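Local structure of ORF 37 (Human herpesvirus 8 type M, 3FHD) at residues S130-N133 with A134-H138. The protein processes branched or non-linear viral DNA as an endonuclease and exonuclease of the PD-(D/E)XK superfamily, aiding production of packaged unit-length genomes. Residues are numbered along the deposited sequence; the frame is centred on the assembly and turned at random.
Sequences SQMN and AHQRH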
loop_
_atom_site.group_PDB
_atom_site.type_symbol
_atom_site.label_atom_id
_atom_site.label_comp_id
_atom_site.label_asym_id
_atom_site.label_seq_id
_atom_site.Cartn_x
_atom_site.Cartn_y
_atom_site.Cartn_z
ATOM N N SER A 130 15.215 -21.884 6.671
ATOM C CA SER A 130 14.829 -22.059 8.063
ATOM C C SER A 130 15.903 -21.575 9.042
ATOM O O SER A 130 15.599 -21.286 10.217
ATOM C CB SER A 130 14.507 -23.529 8.347
ATOM O OG SER A 130 13.821 -23.615 9.584
ATOM N N GLN A 131 17.150 -21.506 8.567
ATOM C CA GLN A 131 18.313 -21.168 9.403
ATOM C C GLN A 131 18.704 -19.678 9.309
ATOM O O GLN A 131 19.681 -19.237 9.936
ATOM C CB GLN A 131 19.501 -22.077 9.024
ATOM C CG GLN A 131 19.328 -23.539 9.429
ATOM C CD GLN A 131 20.276 -24.491 8.688
ATOM O OE1 GLN A 131 21.370 -24.103 8.270
ATOM N NE2 GLN A 131 19.854 -25.751 8.535
ATOM N N MET A 132 17.944 -18.900 8.533
ATOM C CA MET A 132 18.201 -17.452 8.410
ATOM C C MET A 132 17.877 -16.709 9.702
ATOM O O MET A 132 16.986 -17.098 10.419
ATOM C CB MET A 132 17.366 -16.823 7.285
ATOM C CG MET A 132 17.625 -17.368 5.907
ATOM S SD MET A 132 16.466 -16.651 4.696
ATOM C CE MET A 132 17.162 -14.997 4.573
ATOM N N ASN A 133 18.615 -15.642 9.993
ATOM C CA ASN A 133 18.248 -14.743 11.081
ATOM C C ASN A 133 17.333 -13.608 10.553
ATOM O O ASN A 133 17.111 -13.511 9.334
ATOM C CB ASN A 133 19.488 -14.224 11.813
ATOM C CG ASN A 133 20.447 -13.456 10.912
ATOM O OD1 ASN A 133 20.068 -12.510 10.238
ATOM N ND2 ASN A 133 21.716 -13.819 10.963
ATOM N N ALA A 134 16.797 -12.788 11.466
ATOM C CA ALA A 134 15.790 -11.776 11.104
ATOM C C ALA A 134 16.424 -10.676 10.254
ATOM O O ALA A 134 15.739 -10.094 9.397
ATOM C CB ALA A 134 15.120 -11.182 12.386
ATOM N N HIS A 135 17.711 -10.391 10.480
ATOM C CA HIS A 135 18.438 -9.396 9.667
ATOM C C HIS A 135 18.682 -9.830 8.208
ATOM O O HIS A 135 18.565 -9.004 7.282
ATOM C CB HIS A 135 19.702 -8.889 10.376
ATOM C CG HIS A 135 19.414 -8.384 11.754
ATOM N ND1 HIS A 135 18.690 -7.229 11.981
ATOM C CD2 HIS A 135 19.661 -8.920 12.974
ATOM C CE1 HIS A 135 18.530 -7.060 13.283
ATOM N NE2 HIS A 135 19.112 -8.071 13.906
ATOM N N GLN A 136 18.952 -11.112 8.006
ATOM C CA GLN A 136 18.984 -11.703 6.654
ATOM C C GLN A 136 17.628 -11.665 5.938
ATOM O O GLN A 136 17.573 -11.379 4.746
ATOM C CB GLN A 136 19.525 -13.134 6.692
ATOM C CG GLN A 136 21.013 -13.143 7.093
ATOM C CD GLN A 136 21.551 -14.515 7.440
ATOM O OE1 GLN A 136 20.806 -15.426 7.840
ATOM N NE2 GLN A 136 22.860 -14.668 7.293
ATOM N N ARG A 137 16.545 -11.966 6.661
ATOM C CA ARG A 137 15.231 -11.929 6.051
ATOM C C ARG A 137 14.903 -10.475 5.681
ATOM O O ARG A 137 14.398 -10.186 4.591
ATOM C CB ARG A 137 14.182 -12.526 6.991
ATOM C CG ARG A 137 14.280 -14.051 7.136
ATOM C CD ARG A 137 12.998 -14.669 7.763
ATOM N NE ARG A 137 12.734 -14.147 9.106
ATOM C CZ ARG A 137 13.295 -14.558 10.235
ATOM N NH1 ARG A 137 14.196 -15.539 10.247
ATOM N NH2 ARG A 137 12.944 -13.973 11.377
ATOM N N HIS A 138 15.205 -9.568 6.596
ATOM C CA HIS A 138 15.056 -8.130 6.362
ATOM C C HIS A 138 15.812 -7.677 5.113
ATOM O O HIS A 138 15.279 -6.915 4.263
ATOM C CB HIS A 138 15.552 -7.338 7.577
ATOM C CG HIS A 138 15.413 -5.850 7.424
ATOM N ND1 HIS A 138 16.441 -4.976 7.691
ATOM C CD2 HIS A 138 14.369 -5.089 7.022
ATOM C CE1 HIS A 138 16.040 -3.740 7.455
ATOM N NE2 HIS A 138 14.787 -3.782 7.048
#
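Asn133 and Gln136 exchange hydrogen bonds between side chain and backbone in both directions at the start of helix 134-147. Asn133 OD1 accepts from Gln136 N at 2.9 Å, with the donor tilted from the plane of the amide. In return Gln136 OE1 accepts from Asn133 N at 3.1 Å, again from a donor lying off the carbonyl plane. The Asn133 amide reaches the helix end because its CG sits between the backbone N and the carbonyl carbon (chi1 60°), while the Gln136 chain runs back extended beyond CG. The two side chains cross nearly at right angles, yet their terminal amides come to lie stacked, with planes 23° apart and Asn133 ND2 3.6 Å from Gln136 CD. Each amide oxygen thus occupies a backbone N-H near the helix start. Behind the cap the first regular turn closes, as Arg137 N donates to Asn133 O at 3.1 Å.

Met132, buried just before the cap, turns its end against the first helical turn: with chi3 at 74°, its CE settles 3.6 Å from the Gln136 carbonyl carbon. Its side chain and that of Arg137 both pack against Met86 of helix 83-100. The Arg137 chain bends at chi3, setting one face of its guanidinium against Ala134 CA, and is anchored elsewhere by hydrogen bonds from NE to Pro233 O and from NH2 to Gln234 OE1. Away from the magnesium site, the junction where the loop after helix 122-130 enters helix 134-147 forms a capping box, with asparagine as N-cap and glutamine as its reciprocal partner three residues on.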